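Local coordinates for short chain dehydrogenase (Leptospira borgpetersenii serovar Hardjo-bovis, PDB 6UH2), which binds NAD+ and is probably an oxidoreductase of the short-chain dehydrogenase/reductase family, acting on CH-OH groups, at residues A178-F183 with V198-P203; F238-T241 with Y247-G250. All coordinates share one frame; numbering follows the deposited sequence.

Contact 1. Residues A178-F183 with V198-P203. With NAD (nicotinamide-adenine-dinucleotide), chain D.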
loop_
_atom_site.group_PDB
_atom_site.type_symbol
_atom_site.label_atom_id
_atom_site.label_comp_id
_atom_site.label_asym_id
_atom_site.label_seq_id
_atom_site.Cartn_x
_atom_site.Cartn_y
_atom_site.Cartn_z
ATOM N N ALA B 178 6.066 -13.804 -10.255
ATOM C CA ALA B 178 6.817 -12.723 -10.895
ATOM C C ALA B 178 6.120 -12.242 -12.160
ATOM O O ALA B 178 6.099 -11.035 -12.452
ATOM C CB ALA B 178 8.232 -13.182 -11.244
ATOM N N GLY B 179 5.562 -13.178 -12.932
ATOM C CA GLY B 179 4.861 -12.806 -14.154
ATOM C C GLY B 179 3.615 -11.979 -13.889
ATOM O O GLY B 179 3.281 -11.083 -14.671
ATOM N N ILE B 180 2.897 -12.283 -12.802
ATOM C CA ILE B 180 1.693 -11.529 -12.445
ATOM C C ILE B 180 2.062 -10.135 -11.965
ATOM O O ILE B 180 1.381 -9.148 -12.279
ATOM C CB ILE B 180 0.885 -12.297 -11.378
ATOM C CG1 ILE B 180 0.186 -13.505 -12.005
ATOM C CG2 ILE B 180 -0.155 -11.385 -10.676
ATOM C CD1 ILE B 180 -0.193 -14.566 -10.980
ATOM N N ILE B 181 3.121 -10.034 -11.162
ATOM C CA ILE B 181 3.590 -8.719 -10.734
ATOM C C ILE B 181 3.944 -7.861 -11.946
ATOM O O ILE B 181 3.617 -6.667 -11.996
ATOM C CB ILE B 181 4.770 -8.878 -9.761
ATOM C CG1 ILE B 181 4.272 -9.478 -8.438
ATOM C CG2 ILE B 181 5.454 -7.543 -9.510
ATOM C CD1 ILE B 181 5.402 -9.949 -7.518
ATOM N N HIS B 182 4.592 -8.450 -12.952
ATOM C CA HIS B 182 4.996 -7.627 -14.090
ATOM C C HIS B 182 3.821 -7.379 -15.026
ATOM O O HIS B 182 3.745 -6.314 -15.648
ATOM C CB HIS B 182 6.171 -8.275 -14.837
ATOM C CG HIS B 182 7.012 -7.292 -15.590
ATOM N ND1 HIS B 182 7.530 -6.159 -15.003
ATOM C CD2 HIS B 182 7.419 -7.266 -16.884
ATOM C CE1 HIS B 182 8.213 -5.469 -15.903
ATOM N NE2 HIS B 182 8.168 -6.122 -17.051
ATOM N N PHE B 183 2.890 -8.332 -15.112
ATOM C CA PHE B 183 1.645 -8.104 -15.855
ATOM C C PHE B 183 0.865 -6.932 -15.275
ATOM O O PHE B 183 0.240 -6.158 -16.010
ATOM C CB PHE B 183 0.787 -9.369 -15.825
ATOM C CG PHE B 183 -0.544 -9.219 -16.511
ATOM C CD1 PHE B 183 -0.612 -9.047 -17.885
ATOM C CD2 PHE B 183 -1.723 -9.252 -15.787
ATOM C CE1 PHE B 183 -1.843 -8.893 -18.532
ATOM C CE2 PHE B 183 -2.955 -9.119 -16.423
ATOM C CZ PHE B 183 -3.018 -8.945 -17.793
ATOM N N VAL B 198 -4.645 -0.637 -12.184
ATOM C CA VAL B 198 -4.243 -2.033 -12.015
ATOM C C VAL B 198 -3.117 -2.075 -10.990
ATOM O O VAL B 198 -2.072 -1.441 -11.193
ATOM C CB VAL B 198 -3.770 -2.682 -13.328
ATOM C CG1 VAL B 198 -3.515 -4.189 -13.115
ATOM C CG2 VAL B 198 -4.773 -2.436 -14.495
ATOM N N ASN B 199 -3.329 -2.807 -9.891
ATOM C CA ASN B 199 -2.321 -2.955 -8.846
ATOM C C ASN B 199 -2.276 -4.411 -8.401
ATOM O O ASN B 199 -3.063 -5.251 -8.849
ATOM C CB ASN B 199 -2.590 -2.021 -7.649
ATOM C CG ASN B 199 -2.506 -0.559 -8.031
ATOM O OD1 ASN B 199 -1.418 -0.033 -8.272
ATOM N ND2 ASN B 199 -3.660 0.113 -8.086
ATOM N N CYS B 200 -1.317 -4.712 -7.528
ATOM C CA CYS B 200 -1.066 -6.076 -7.092
ATOM C C CYS B 200 -0.792 -6.080 -5.596
ATOM O O CYS B 200 -0.148 -5.161 -5.078
ATOM C CB CYS B 200 0.133 -6.679 -7.850
ATOM S SG CYS B 200 0.357 -8.448 -7.623
ATOM N N ILE B 201 -1.262 -7.114 -4.901
ATOM C CA ILE B 201 -0.886 -7.342 -3.509
ATOM C C ILE B 201 -0.120 -8.651 -3.437
ATOM O O ILE B 201 -0.565 -9.668 -3.986
ATOM C CB ILE B 201 -2.101 -7.358 -2.563
ATOM C CG1 ILE B 201 -2.554 -5.925 -2.295
ATOM C CG2 ILE B 201 -1.737 -8.009 -1.221
ATOM C CD1 ILE B 201 -3.741 -5.812 -1.338
ATOM N N SER B 202 1.039 -8.621 -2.774
ATOM C CA SER B 202 1.847 -9.824 -2.589
ATOM C C SER B 202 1.864 -10.194 -1.110
ATOM O O SER B 202 2.636 -9.612 -0.327
ATOM C CB SER B 202 3.270 -9.618 -3.114
ATOM O OG SER B 202 3.278 -9.505 -4.528
ATOM N N PRO B 203 1.032 -11.135 -0.681
ATOM C CA PRO B 203 1.030 -11.537 0.732
ATOM C C PRO B 203 2.290 -12.302 1.101
ATOM O O PRO B 203 2.887 -12.997 0.280
ATOM C CB PRO B 203 -0.202 -12.453 0.845
ATOM C CG PRO B 203 -1.032 -12.157 -0.378
ATOM C CD PRO B 203 -0.036 -11.793 -1.452
HETATM P PA NAD D . -6.434 -21.270 -1.423
HETATM O O1A NAD D . -5.758 -22.555 -1.965
HETATM O O2A NAD D . -7.063 -21.268 -0.028
HETATM O O5B NAD D . -7.549 -20.704 -2.482
HETATM C C5B NAD D . -7.349 -20.657 -3.883
HETATM C C4B NAD D . -8.744 -20.666 -4.445
HETATM O O4B NAD D . -8.544 -20.588 -5.907
HETATM C C3B NAD D . -9.517 -21.963 -4.154
HETATM O O3B NAD D . -10.859 -21.664 -3.700
HETATM C C2B NAD D . -9.595 -22.632 -5.533
HETATM O O2B NAD D . -10.785 -23.418 -5.689
HETATM C C1B NAD D . -9.498 -21.430 -6.502
HETATM N N9A NAD D . -9.124 -21.962 -7.808
HETATM C C8A NAD D . -8.220 -22.981 -8.104
HETATM N N7A NAD D . -8.192 -23.236 -9.384
HETATM C C5A NAD D . -9.126 -22.374 -9.958
HETATM C C6A NAD D . -9.569 -22.183 -11.263
HETATM N N6A NAD D . -9.083 -22.893 -12.300
HETATM N N1A NAD D . -10.498 -21.241 -11.484
HETATM C C2A NAD D . -10.989 -20.528 -10.468
HETATM N N3A NAD D . -10.637 -20.651 -9.186
HETATM C C4A NAD D . -9.699 -21.588 -8.980
HETATM O O3 NAD D . -5.389 -20.037 -1.516
HETATM P PN NAD D . -5.138 -18.728 -0.608
HETATM O O1N NAD D . -4.033 -18.992 0.446
HETATM O O2N NAD D . -6.510 -18.138 -0.267
HETATM O O5D NAD D . -4.367 -17.850 -1.813
HETATM C C5D NAD D . -5.100 -16.867 -2.513
HETATM C C4D NAD D . -4.093 -16.104 -3.370
HETATM O O4D NAD D . -2.968 -15.587 -2.554
HETATM C C3D NAD D . -3.422 -17.050 -4.365
HETATM O O3D NAD D . -3.118 -16.364 -5.585
HETATM C C2D NAD D . -2.057 -17.436 -3.718
HETATM O O2D NAD D . -1.050 -17.758 -4.663
HETATM C C1D NAD D . -1.739 -16.090 -3.006
HETATM N N1N NAD D . -0.848 -16.231 -1.800
HETATM C C2N NAD D . -1.182 -17.053 -0.767
HETATM C C3N NAD D . -0.336 -17.147 0.310
HETATM C C7N NAD D . -0.708 -18.053 1.432
HETATM O O7N NAD D . 0.129 -18.277 2.294
HETATM N N7N NAD D . -1.953 -18.579 1.455
HETATM C C4N NAD D . 0.846 -16.385 0.314
HETATM C C5N NAD D . 1.156 -15.576 -0.738
HETATM C C6N NAD D . 0.275 -15.501 -1.815
#

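Contact 2. Residues F238-T241 with Y247-G250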
loop_
_atom_site.group_PDB
_atom_site.type_symbol
_atom_site.label_atom_id
_atom_site.label_comp_id
_atom_site.label_asym_id
_atom_site.label_seq_id
_atom_site.Cartn_x
_atom_site.Cartn_y
_atom_site.Cartn_z
ATOM N N PHE B 238 -8.674 -2.954 0.405
ATOM C CA PHE B 238 -9.588 -1.813 0.381
ATOM C C PHE B 238 -8.881 -0.553 -0.103
ATOM O O PHE B 238 -9.436 0.217 -0.899
ATOM C CB PHE B 238 -10.190 -1.577 1.775
ATOM C CG PHE B 238 -11.362 -2.481 2.114
ATOM C CD1 PHE B 238 -11.735 -3.526 1.274
ATOM C CD2 PHE B 238 -12.095 -2.268 3.273
ATOM C CE1 PHE B 238 -12.813 -4.347 1.593
ATOM C CE2 PHE B 238 -13.191 -3.082 3.597
ATOM C CZ PHE B 238 -13.540 -4.127 2.753
ATOM N N PHE B 239 -7.656 -0.320 0.372
ATOM C CA PHE B 239 -6.902 0.848 -0.075
ATOM C C PHE B 239 -6.778 0.879 -1.595
ATOM O O PHE B 239 -7.086 1.894 -2.238
ATOM C CB PHE B 239 -5.519 0.855 0.577
ATOM C CG PHE B 239 -4.607 1.931 0.051
ATOM C CD1 PHE B 239 -4.915 3.266 0.245
ATOM C CD2 PHE B 239 -3.442 1.600 -0.641
ATOM C CE1 PHE B 239 -4.074 4.271 -0.235
ATOM C CE2 PHE B 239 -2.593 2.598 -1.120
ATOM C CZ PHE B 239 -2.913 3.932 -0.916
ATOM N N LEU B 240 -6.338 -0.228 -2.193
ATOM C CA LEU B 240 -6.046 -0.239 -3.625
ATOM C C LEU B 240 -7.295 -0.355 -4.496
ATOM O O LEU B 240 -7.196 -0.239 -5.722
ATOM C CB LEU B 240 -5.084 -1.387 -3.967
ATOM C CG LEU B 240 -3.662 -1.277 -3.380
ATOM C CD1 LEU B 240 -2.837 -2.551 -3.619
ATOM C CD2 LEU B 240 -2.951 -0.079 -4.008
ATOM N N THR B 241 -8.467 -0.591 -3.918
ATOM C CA THR B 241 -9.681 -0.654 -4.723
ATOM C C THR B 241 -10.656 0.470 -4.393
ATOM O O THR B 241 -11.828 0.390 -4.769
ATOM C CB THR B 241 -10.369 -2.013 -4.571
ATOM O OG1 THR B 241 -10.714 -2.240 -3.193
ATOM C CG2 THR B 241 -9.455 -3.134 -5.109
ATOM N N TYR B 247 -4.541 7.891 -7.342
ATOM C CA TYR B 247 -3.338 8.204 -8.104
ATOM C C TYR B 247 -2.296 7.083 -8.019
ATOM O O TYR B 247 -1.116 7.313 -8.296
ATOM C CB TYR B 247 -2.758 9.541 -7.620
ATOM C CG TYR B 247 -1.816 10.275 -8.566
ATOM C CD1 TYR B 247 -2.212 10.624 -9.855
ATOM C CD2 TYR B 247 -0.543 10.672 -8.145
ATOM C CE1 TYR B 247 -1.348 11.324 -10.710
ATOM C CE2 TYR B 247 0.325 11.376 -8.993
ATOM C CZ TYR B 247 -0.079 11.702 -10.265
ATOM O OH TYR B 247 0.787 12.392 -11.102
ATOM N N VAL B 248 -2.716 5.871 -7.659
ATOM C CA VAL B 248 -1.818 4.728 -7.511
ATOM C C VAL B 248 -2.167 3.703 -8.579
ATOM O O VAL B 248 -3.275 3.153 -8.575
ATOM C CB VAL B 248 -1.929 4.097 -6.112
ATOM C CG1 VAL B 248 -0.937 2.933 -5.976
ATOM C CG2 VAL B 248 -1.700 5.126 -5.019
ATOM N N THR B 249 -1.227 3.417 -9.476
ATOM C CA THR B 249 -1.457 2.355 -10.445
ATOM C C THR B 249 -0.121 1.704 -10.799
ATOM O O THR B 249 0.932 2.344 -10.756
ATOM C CB THR B 249 -2.190 2.868 -11.702
ATOM O OG1 THR B 249 -2.674 1.756 -12.469
ATOM C CG2 THR B 249 -1.275 3.725 -12.591
ATOM N N GLY B 250 -0.173 0.413 -11.116
ATOM C CA GLY B 250 1.030 -0.325 -11.468
ATOM C C GLY B 250 1.872 -0.802 -10.305
ATOM O O GLY B 250 2.985 -1.290 -10.530
#

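Contact 1. Residues A178-F183 with V198-P203
With SG anti to its own backbone N (chi1 -169°), Cys-200 points its sulfur at helix 171-191, while Ile-181 keeps CG1 beside its backbone N and is extended at chi2 (168°), which carries CD1 to Ser-202. This is the return half of a beta-alpha-beta crossover in the Rossmann-type fold of the short-chain dehydrogenases: the chain leaves strand 144-148, passes through helix 171-191 and comes back as the parallel neighbour 197-203. Within the two segments, the helix and strand axes approach to 8.3 Å. Their directions make an angle of 150°, roughly antiparallel.

Cys-200 SG meets both isoleucines. It lies 4.1 Å from Ile-181 CG1, and Ile-180 brings the branch methyl CG2 to 4.3 Å from the same sulfur. Both are apolar van der Waals contacts. Two residues on, on the same face of the strand, Ser-202 OG sits 3.7 Å from Ile-181 CD1; this is a touch only, since the hydroxyl is hydrogen-bonded to Asn-252 OD1 on strand 252-255. Ile-180 also packs on Asn-121 and Leu-122 of helix 111-139.

Helix 171-191 also carries Tyr-173 and Lys-177, the YxxxK pair of the family, both hydrogen-bonded to NAD. The strand ends at the cofactor too. Pro-203 sets its ring carbons against the C5N-C6N side of the nicotinamide, with CD 3.7 Å from NAD C6N, and its carbonyl O comes within 3.3 Å of NAD C5N.

Contact 2. Residues F238-T241 with Y247-G250
Val-248 reaches across to Leu-240 and Phe-239 on helix 231-240. The bond from CA to CB points toward 238-241, and at CB the two methyls part. CG1, anti to the backbone N (chi1 -178°), lies 4.1 Å from Leu-240 CD2; the two side chains cross at about a right angle. CG2, which sits beside the backbone N, comes obliquely to the Phe-239 ring, 4.4 Å from its CZ. With CA atoms 7.6 Å apart at Leu-240 and Val-248, the backbones stay well separated and side-chain ends bridge the gap.

In the Rossmann-type fold the loop holding 247-250 leads from helix 231-240 into strand 252-255, the outermost of this chain's sheet, and it lies away from the NAD pocket. Besides Val-248, Leu-240 also touches Leu-146 and Ile-201, on strands 144-148 and 197-203. Phe-239 also belongs to the dimer interface, where its ring stacks on Phe-239 of the second subunit. Val-248 also packs on Ile-255 of that subunit, and the neighbouring Tyr-247 uses OH for a hydrogen bond to the carbonyl O of Arg-226 of the second subunit.

Overall arrangement
Strand 197-203 ties the two contacts together, their centres 12 Å apart. Contact 1 uses the face carrying Cys-200 and Ser-202; the alternate residues Asn-199 and Ile-201 lie against Leu-240 of contact 2, so helices 171-191 and 231-240 cover opposite faces of the sheet here. The loop 247-250 is fastened to the start of that strand: Val-198 O is 2.7 Å from Gly-250 N, and Asn-199 ND2 is 3.1 Å from Val-248 O, both probable hydrogen bonds. At its far end the strand reaches NAD through Pro-203, whereas the Leu-240 side chain stays about 13 Å from the cofactor, and contact 2 borders the second subunit instead.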